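Local coordinates for protein succinate-semialdehyde dehydrogenase (NAD(P)(+)) (Marinobacter aquaeolei, PDB 3RH9) that probably oxidises succinate semialdehyde to succinate with a nicotinamide cofactor, as a member of the aldehyde dehydrogenase family, at residues I264-A269 and V420-A425; D270-A275 and G307-E312; F297-V302 and A397-E402. All coordinates share one frame; numbering follows the deposited sequence.

All three contacts lie in the parallel part of one mixed sheet and the helices packed on it, away from the predicted active-site residue Glu-256. Contacts 1 and 3, with centres about 10 Å apart, are joined by strands 262-265 and 295-299, neighbours in the sheet whose backbones meet through Val-265, Phe-297 and His-299. Contact 2, its centre about 13 Å from that of contact 1 and about 14 Å from that of contact 3, pairs the helices that follow these two strands. Phe-421 of contact 1 packs on Ala-274 of contact 2, Leu-271 of contact 2 reaches Val-302 of contact 3, and the rings of Phe-266 and Phe-399 join contacts 1 and 3.

Contact 1. Residues I264-A269 and V420-A425; sequences IVFDDA and VFTADA
Asp-268 turns its carboxylate onto the chain at Thr-422 and Ala-423, just beyond the ends of two parallel strands. Its CG stands between the backbone N and the carbonyl carbon (chi1 75°), which swings the acid across the Thr-422 side chain. OD1 accepts from Thr-422 OG1 at 2.9 Å through its syn lone pair, and more weakly from Ala-423 N, also 2.9 Å away; OD2 takes a weak bond from Asp-424 N. A short acid suits this place because both oxygens can serve backbone and hydroxyl donors at once. The hydroxyl lies ready for it because OG1 of Thr-422 is anti to its backbone N (chi1 -176°).

Phe-266 lies beside Thr-422, pointing the same way, and presents a ring edge to the other strand: CE2 is 3.9 Å from Val-420 CG2, with Phe-421 O also near the ring plane. Ile-264 and Val-420 pair on one face of the sheet, beta-branched residues that suit a strand and whose CG2 methyls approach each other. Phe-421 turns to the other face with Val-265, and its CB meets Ala-269 CB at 3.9 Å, a small methyl fitting the end of the type I turn 266-269.

The backbone sets this register. Phe-421 N donates to Ile-264 O at 2.8 Å and Phe-421 O accepts from Phe-266 N at 3.0 Å, so Phe-421 is held through both its backbone N and O.

These adjacent parallel strands of the mixed sheet each run into a helix. Asp-424 N-caps helix 425-434, bonding Arg-427 N; the Arg-427 side chain pairs with Asp-268 and is a cation-pi partner of Phe-266. Val-431 of that helix packs on Val-420, whereas helix 271-283 packs on Phe-421.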
loop_
_atom_site.group_PDB
_atom_site.type_symbol
_atom_site.label_atom_id
_atom_site.label_comp_id
_atom_site.label_asym_id
_atom_site.label_seq_id
_atom_site.Cartn_x
_atom_site.Cartn_y
_atom_site.Cartn_z
ATOM N N ILE A 264 8.288 17.633 21.329
ATOM C CA ILE A 264 7.496 18.653 22.015
ATOM C C ILE A 264 7.591 18.553 23.533
ATOM O O ILE A 264 7.443 17.465 24.086
ATOM C CB ILE A 264 6.012 18.547 21.595
ATOM C CG1 ILE A 264 5.868 18.775 20.089
ATOM C CG2 ILE A 264 5.171 19.539 22.369
ATOM C CD1 ILE A 264 4.516 18.432 19.567
ATOM N N VAL A 265 7.830 19.681 24.204
ATOM C CA VAL A 265 8.004 19.680 25.659
ATOM C C VAL A 265 7.092 20.640 26.431
ATOM O O VAL A 265 7.296 21.847 26.422
ATOM C CB VAL A 265 9.450 20.011 26.048
ATOM C CG1 VAL A 265 9.607 19.939 27.555
ATOM C CG2 VAL A 265 10.432 19.078 25.347
ATOM N N PHE A 266 6.110 20.102 27.136
ATOM C CA PHE A 266 5.203 20.956 27.900
ATOM C C PHE A 266 5.794 21.520 29.208
ATOM O O PHE A 266 6.775 20.986 29.739
ATOM C CB PHE A 266 3.855 20.259 28.116
ATOM C CG PHE A 266 2.975 20.306 26.907
ATOM C CD1 PHE A 266 2.153 21.386 26.677
ATOM C CD2 PHE A 266 3.015 19.299 25.963
ATOM C CE1 PHE A 266 1.358 21.442 25.551
ATOM C CE2 PHE A 266 2.222 19.356 24.831
ATOM C CZ PHE A 266 1.394 20.428 24.633
ATOM N N ASP A 267 5.212 22.622 29.689
ATOM C CA ASP A 267 5.640 23.271 30.937
ATOM C C ASP A 267 5.465 22.395 32.180
ATOM O O ASP A 267 6.106 22.619 33.198
ATOM C CB ASP A 267 4.911 24.603 31.143
ATOM C CG ASP A 267 3.405 24.488 30.958
ATOM O OD1 ASP A 267 2.918 23.371 30.662
ATOM O OD2 ASP A 267 2.704 25.521 31.104
ATOM N N ASP A 268 4.591 21.401 32.093
ATOM C CA ASP A 268 4.418 20.446 33.180
ATOM C C ASP A 268 5.282 19.182 33.002
ATOM O O ASP A 268 5.204 18.250 33.790
ATOM C CB ASP A 268 2.929 20.087 33.341
ATOM C CG ASP A 268 2.425 19.143 32.247
ATOM O OD1 ASP A 268 3.231 18.733 31.378
ATOM O OD2 ASP A 268 1.216 18.811 32.266
ATOM N N ALA A 269 6.111 19.162 31.968
ATOM C CA ALA A 269 6.962 18.013 31.690
ATOM C C ALA A 269 8.110 17.880 32.690
ATOM O O ALA A 269 8.612 18.874 33.184
ATOM C CB ALA A 269 7.518 18.111 30.270
ATOM N N VAL A 420 6.324 13.705 22.434
ATOM C CA VAL A 420 5.688 14.658 23.321
ATOM C C VAL A 420 5.950 14.316 24.781
ATOM O O VAL A 420 5.795 13.163 25.201
ATOM C CB VAL A 420 4.181 14.734 23.059
ATOM C CG1 VAL A 420 3.523 13.386 23.349
ATOM C CG2 VAL A 420 3.559 15.863 23.875
ATOM N N PHE A 421 6.369 15.324 25.546
ATOM C CA PHE A 421 6.596 15.166 26.977
ATOM C C PHE A 421 5.635 16.030 27.745
ATOM O O PHE A 421 5.495 17.211 27.458
ATOM C CB PHE A 421 8.026 15.525 27.355
ATOM C CG PHE A 421 9.038 14.524 26.897
ATOM C CD1 PHE A 421 9.335 14.384 25.552
ATOM C CD2 PHE A 421 9.694 13.717 27.808
ATOM C CE1 PHE A 421 10.268 13.462 25.135
ATOM C CE2 PHE A 421 10.635 12.795 27.389
ATOM C CZ PHE A 421 10.920 12.668 26.055
ATOM N N THR A 422 4.978 15.439 28.729
ATOM C CA THR A 422 3.974 16.160 29.487
ATOM C C THR A 422 3.506 15.300 30.654
ATOM O O THR A 422 3.252 14.114 30.495
ATOM C CB THR A 422 2.784 16.563 28.573
ATOM O OG1 THR A 422 1.833 17.349 29.299
ATOM C CG2 THR A 422 2.096 15.329 28.008
ATOM N N ALA A 423 3.412 15.899 31.832
ATOM C CA ALA A 423 2.942 15.182 33.010
ATOM C C ALA A 423 1.453 14.890 32.878
ATOM O O ALA A 423 0.930 13.989 33.531
ATOM C CB ALA A 423 3.222 15.991 34.287
ATOM N N ASP A 424 0.781 15.662 32.029
ATOM C CA ASP A 424 -0.642 15.478 31.776
ATOM C C ASP A 424 -0.943 14.351 30.762
ATOM O O ASP A 424 -0.777 14.518 29.548
ATOM C CB ASP A 424 -1.257 16.795 31.308
ATOM C CG ASP A 424 -2.763 16.715 31.163
ATOM O OD1 ASP A 424 -3.316 15.586 31.050
ATOM O OD2 ASP A 424 -3.399 17.788 31.154
ATOM N N ALA A 425 -1.416 13.220 31.274
ATOM C CA ALA A 425 -1.640 12.030 30.463
ATOM C C ALA A 425 -2.863 12.115 29.542
ATOM O O ALA A 425 -2.868 11.514 28.460
ATOM C CB ALA A 425 -1.710 10.783 31.354
#

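Contact 2. Residues D270-A275 and G307-E312; sequences DLEAAA and GQKLAE
The carboxylate of Glu-272 meets Lys-309 through one of its oxygens, OE2, which forms a salt bridge to Lys-309 NZ at 3.1 Å; the position of OE2 is uncertain, so this length is only approximate. The other oxygen, OE1, pairs with Arg-313, one turn further along the second helix, so the acid is shared between two basic side chains. The second flat group, the carboxylate of Asp-270, N-caps the first helix: OD1 accepts from Ala-273 N at 3.0 Å, with the donor 61° out of the carboxylate plane.

Lys-309 crosses Glu-272 at about a right angle. Extended through chi2 and chi3 and bent only at chi4 (27°), it runs its methylenes alongside Leu-271, whose CB is 3.8 Å from Lys-309 CD. A lysine suits this border because its aliphatic stem packs while its amine reaches the carboxylate of Glu-272.

Deeper down, Ala-275 CB sits 4.1 Å from both Leu-310 CD2 and Lys-309 CB. A methyl fits between the helices, whose segment axes come within 9.8 Å at an angle of 44°.

Helices 271-283 and 303-316 each follow a parallel strand, 262-265 and 295-299, in a beta-alpha-beta-alpha succession. Phe-306 packs on Leu-271 and Ala-275, Leu-310 continues onto Leu-278 and Ile-279, and Ala-311 touches strand 354-357.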
loop_
_atom_site.group_PDB
_atom_site.type_symbol
_atom_site.label_atom_id
_atom_site.label_comp_id
_atom_site.label_asym_id
_atom_site.label_seq_id
_atom_site.Cartn_x
_atom_site.Cartn_y
_atom_site.Cartn_z
ATOM N N ASP A 270 8.521 16.651 32.986
ATOM C CA ASP A 270 9.746 16.399 33.734
ATOM C C ASP A 270 10.917 16.780 32.831
ATOM O O ASP A 270 11.246 16.058 31.896
ATOM C CB ASP A 270 9.797 14.919 34.123
ATOM C CG ASP A 270 11.169 14.472 34.651
ATOM O OD1 ASP A 270 12.154 15.230 34.543
ATOM O OD2 ASP A 270 11.262 13.331 35.168
ATOM N N LEU A 271 11.544 17.921 33.105
ATOM C CA LEU A 271 12.569 18.474 32.207
ATOM C C LEU A 271 13.819 17.619 32.109
ATOM O O LEU A 271 14.407 17.500 31.037
ATOM C CB LEU A 271 12.967 19.897 32.621
ATOM C CG LEU A 271 12.264 21.048 31.932
ATOM C CD1 LEU A 271 10.812 20.718 31.719
ATOM C CD2 LEU A 271 12.406 22.298 32.763
ATOM N N GLU A 272 14.250 17.055 33.232
ATOM C CA GLU A 272 15.469 16.264 33.240
ATOM C C GLU A 272 15.303 15.047 32.355
ATOM O O GLU A 272 16.215 14.671 31.628
ATOM C CB GLU A 272 15.837 15.845 34.666
ATOM C CG GLU A 272 16.390 16.990 35.521
ATOM C CD GLU A 272 17.787 17.457 35.068
ATOM O OE1 GLU A 272 18.680 16.583 34.898
ATOM O OE2 GLU A 272 17.997 18.690 34.900
ATOM N N ALA A 273 14.126 14.435 32.408
ATOM C CA ALA A 273 13.856 13.255 31.589
ATOM C C ALA A 273 13.799 13.603 30.100
ATOM O O ALA A 273 14.383 12.910 29.269
ATOM C CB ALA A 273 12.569 12.568 32.046
ATOM N N ALA A 274 13.098 14.679 29.767
ATOM C CA ALA A 274 13.045 15.149 28.392
ATOM C C ALA A 274 14.449 15.520 27.855
ATOM O O ALA A 274 14.820 15.166 26.742
ATOM C CB ALA A 274 12.083 16.321 28.279
ATOM N N ALA A 275 15.231 16.225 28.665
ATOM C CA ALA A 275 16.589 16.593 28.293
ATOM C C ALA A 275 17.410 15.345 28.025
ATOM O O ALA A 275 18.112 15.257 27.018
ATOM C CB ALA A 275 17.232 17.430 29.400
ATOM N N GLY A 307 16.946 24.984 27.785
ATOM C CA GLY A 307 18.155 25.196 27.011
ATOM C C GLY A 307 19.397 24.955 27.848
ATOM O O GLY A 307 20.361 24.325 27.408
ATOM N N GLN A 308 19.357 25.461 29.076
ATOM C CA GLN A 308 20.448 25.303 30.022
ATOM C C GLN A 308 20.774 23.832 30.168
ATOM O O GLN A 308 21.924 23.415 29.992
ATOM C CB GLN A 308 20.037 25.855 31.391
ATOM C CG GLN A 308 21.156 26.539 32.151
ATOM C CD GLN A 308 21.467 27.899 31.553
ATOM O OE1 GLN A 308 20.558 28.632 31.145
ATOM N NE2 GLN A 308 22.756 28.245 31.490
ATOM N N LYS A 309 19.746 23.053 30.496
ATOM C CA LYS A 309 19.896 21.615 30.661
ATOM C C LYS A 309 20.494 20.968 29.414
ATOM O O LYS A 309 21.335 20.063 29.515
ATOM C CB LYS A 309 18.559 20.968 31.017
ATOM C CG LYS A 309 18.146 21.138 32.465
ATOM C CD LYS A 309 16.658 20.878 32.656
ATOM C CE LYS A 309 16.277 20.877 34.138
ATOM N NZ LYS A 309 17.197 21.715 34.973
ATOM N N LEU A 310 20.078 21.440 28.241
ATOM C CA LEU A 310 20.580 20.860 26.996
ATOM C C LEU A 310 22.024 21.268 26.680
ATOM O O LEU A 310 22.814 20.449 26.207
ATOM C CB LEU A 310 19.658 21.191 25.824
ATOM C CG LEU A 310 18.331 20.442 25.808
ATOM C CD1 LEU A 310 17.550 20.815 24.567
ATOM C CD2 LEU A 310 18.562 18.940 25.869
ATOM N N ALA A 311 22.356 22.534 26.942
ATOM C CA ALA A 311 23.707 23.040 26.720
ATOM C C ALA A 311 24.662 22.385 27.703
ATOM O O ALA A 311 25.805 22.085 27.366
ATOM C CB ALA A 311 23.739 24.544 26.873
ATOM N N GLU A 312 24.175 22.160 28.919
ATOM C CA GLU A 312 24.929 21.453 29.949
ATOM C C GLU A 312 25.398 20.059 29.513
ATOM O O GLU A 312 26.522 19.659 29.797
ATOM C CB GLU A 312 24.075 21.322 31.202
ATOM C CG GLU A 312 24.792 20.672 32.353
ATOM C CD GLU A 312 23.909 20.550 33.570
ATOM O OE1 GLU A 312 23.090 19.595 33.623
ATOM O OE2 GLU A 312 24.036 21.413 34.476
#

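Contact 3. Residues F297-V302 and A397-E402; sequences FVHEKV and ALFRTE
Phe-297, Val-298 and His-299 pair in parallel with Ala-397, Leu-398 and Phe-399, and backbone hydrogen bonds form the first group of interactions. Val-298 N donates to Ala-397 O at 2.9 Å, nearly straight on; Phe-399 N returns to Val-298 O, its donor lying above the carbonyl plane; and Glu-300 N closes the ladder on Phe-399 O at 3.1 Å.

Aromatic contacts come next. His-299 turns its ring edge toward the face of Phe-399, a T-shaped pair with centroids 5.5 Å apart and planes at 88°. A chi1 of 79° leaves CG of Phe-399 flanked by both backbone branches and brings the ring against the neighbouring strand, its edge at Val-298 N and one face toward His-299 CA, which is offset toward the ring's rim. Phe-399 O lies over a face of the imidazole and Arg-400 O at its edge, while Lys-301 N donates to ND1 of His-299 at 3.3 Å and so helps to fix the ring rotation.

Apolar packing lies beside this. Phe-297 CB is 3.8 Å from Phe-399 CD1, and its CD2 meets the small methyl of Ala-397 CB at 4.0 Å; helix 402-409 covers both phenylalanines through Val-405.

At the exposed end the contact is ionic. The chains of Glu-300 and Arg-400 cross at about a right angle in a salt bridge that includes a hydrogen bond, Arg-400 NH1 meeting OE1 of Glu-300 at 3.3 Å from above the carboxylate plane. Lys-301 approaches the same guanidinium, a like charge that Glu-300 probably offsets in part.

The chemistry thus changes along the strands: aromatic rings belong in the buried strand pair, histidine spans the transition with a ring edge for Phe-399 and a nitrogen for Lys-301 N, and long charged chains suit the solvent-facing turn, where their pairing is probably weakened by water.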
loop_
_atom_site.group_PDB
_atom_site.type_symbol
_atom_site.label_atom_id
_atom_site.label_comp_id
_atom_site.label_asym_id
_atom_site.label_seq_id
_atom_site.Cartn_x
_atom_site.Cartn_y
_atom_site.Cartn_z
ATOM N N PHE A 297 10.019 21.791 20.082
ATOM C CA PHE A 297 9.069 22.768 20.573
ATOM C C PHE A 297 9.090 22.782 22.097
ATOM O O PHE A 297 8.838 21.765 22.736
ATOM C CB PHE A 297 7.663 22.454 20.069
ATOM C CG PHE A 297 7.472 22.708 18.602
ATOM C CD1 PHE A 297 7.667 21.692 17.679
ATOM C CD2 PHE A 297 7.084 23.958 18.144
ATOM C CE1 PHE A 297 7.481 21.915 16.327
ATOM C CE2 PHE A 297 6.899 24.189 16.799
ATOM C CZ PHE A 297 7.099 23.162 15.885
ATOM N N VAL A 298 9.402 23.936 22.676
ATOM C CA VAL A 298 9.415 24.065 24.121
ATOM C C VAL A 298 8.486 25.171 24.624
ATOM O O VAL A 298 8.420 26.269 24.063
ATOM C CB VAL A 298 10.827 24.278 24.652
ATOM C CG1 VAL A 298 10.794 24.391 26.163
ATOM C CG2 VAL A 298 11.703 23.122 24.228
ATOM N N HIS A 299 7.763 24.860 25.689
ATOM C CA HIS A 299 6.855 25.814 26.278
ATOM C C HIS A 299 7.604 27.004 26.892
ATOM O O HIS A 299 8.620 26.842 27.567
ATOM C CB HIS A 299 5.994 25.134 27.330
ATOM C CG HIS A 299 4.795 25.930 27.712
ATOM N ND1 HIS A 299 4.819 26.867 28.718
ATOM C CD2 HIS A 299 3.542 25.948 27.205
ATOM C CE1 HIS A 299 3.624 27.420 28.828
ATOM N NE2 HIS A 299 2.830 26.879 27.922
ATOM N N GLU A 300 7.083 28.203 26.660
ATOM C CA GLU A 300 7.770 29.415 27.082
ATOM C C GLU A 300 8.182 29.408 28.554
ATOM O O GLU A 300 9.213 29.961 28.908
ATOM C CB GLU A 300 6.924 30.651 26.749
ATOM C CG GLU A 300 6.727 30.820 25.252
ATOM C CD GLU A 300 6.018 32.106 24.853
ATOM O OE1 GLU A 300 5.570 32.857 25.748
ATOM O OE2 GLU A 300 5.916 32.356 23.624
ATOM N N LYS A 301 7.390 28.772 29.410
ATOM C CA LYS A 301 7.655 28.826 30.850
ATOM C C LYS A 301 8.878 28.016 31.240
ATOM O O LYS A 301 9.424 28.215 32.319
ATOM C CB LYS A 301 6.431 28.388 31.666
ATOM C CG LYS A 301 5.209 29.274 31.461
ATOM C CD LYS A 301 4.141 29.019 32.529
ATOM C CE LYS A 301 3.075 30.127 32.550
ATOM N NZ LYS A 301 2.066 29.954 31.465
ATOM N N VAL A 302 9.319 27.128 30.353
ATOM C CA VAL A 302 10.429 26.223 30.657
ATOM C C VAL A 302 11.548 26.260 29.610
ATOM O O VAL A 302 12.525 25.508 29.687
ATOM C CB VAL A 302 9.921 24.775 30.858
ATOM C CG1 VAL A 302 9.042 24.691 32.114
ATOM C CG2 VAL A 302 9.141 24.309 29.622
ATOM N N ALA A 397 12.096 26.010 19.177
ATOM C CA ALA A 397 11.006 26.928 18.860
ATOM C C ALA A 397 10.132 27.027 20.075
ATOM O O ALA A 397 9.964 26.045 20.775
ATOM C CB ALA A 397 10.204 26.393 17.705
ATOM N N LEU A 398 9.560 28.190 20.339
ATOM C CA LEU A 398 8.713 28.322 21.520
ATOM C C LEU A 398 7.254 28.067 21.195
ATOM O O LEU A 398 6.859 28.139 20.037
ATOM C CB LEU A 398 8.874 29.701 22.159
ATOM C CG LEU A 398 10.291 30.072 22.593
ATOM C CD1 LEU A 398 10.266 31.395 23.331
ATOM C CD2 LEU A 398 10.906 28.976 23.450
ATOM N N PHE A 399 6.462 27.753 22.221
ATOM C CA PHE A 399 5.005 27.683 22.079
ATOM C C PHE A 399 4.268 27.852 23.418
ATOM O O PHE A 399 4.856 27.701 24.496
ATOM C CB PHE A 399 4.591 26.371 21.403
ATOM C CG PHE A 399 4.597 25.186 22.324
ATOM C CD1 PHE A 399 5.770 24.502 22.584
ATOM C CD2 PHE A 399 3.429 24.755 22.928
ATOM C CE1 PHE A 399 5.771 23.414 23.433
ATOM C CE2 PHE A 399 3.429 23.671 23.772
ATOM C CZ PHE A 399 4.599 23.002 24.034
ATOM N N ARG A 400 2.973 28.152 23.343
ATOM C CA ARG A 400 2.127 28.236 24.541
ATOM C C ARG A 400 1.088 27.101 24.639
ATOM O O ARG A 400 1.151 26.268 25.541
ATOM C CB ARG A 400 1.399 29.587 24.613
ATOM C CG ARG A 400 2.219 30.801 24.235
ATOM C CD ARG A 400 2.828 31.463 25.440
ATOM N NE ARG A 400 1.818 31.883 26.409
ATOM C CZ ARG A 400 2.101 32.265 27.652
ATOM N NH1 ARG A 400 3.361 32.283 28.065
ATOM N NH2 ARG A 400 1.131 32.619 28.484
ATOM N N THR A 401 0.133 27.075 23.712
ATOM C CA THR A 401 -1.022 26.187 23.841
ATOM C C THR A 401 -0.865 24.797 23.227
ATOM O O THR A 401 -0.084 24.590 22.306
ATOM C CB THR A 401 -2.278 26.804 23.216
ATOM O OG1 THR A 401 -2.210 26.671 21.789
ATOM C CG2 THR A 401 -2.388 28.257 23.587
ATOM N N GLU A 402 -1.647 23.853 23.741
ATOM C CA GLU A 402 -1.696 22.502 23.194
ATOM C C GLU A 402 -2.065 22.519 21.713
ATOM O O GLU A 402 -1.363 21.944 20.891
ATOM C CB GLU A 402 -2.697 21.642 23.971
ATOM C CG GLU A 402 -2.946 20.270 23.363
ATOM C CD GLU A 402 -3.922 19.429 24.176
ATOM O OE1 GLU A 402 -3.917 19.552 25.420
ATOM O OE2 GLU A 402 -4.688 18.636 23.573
#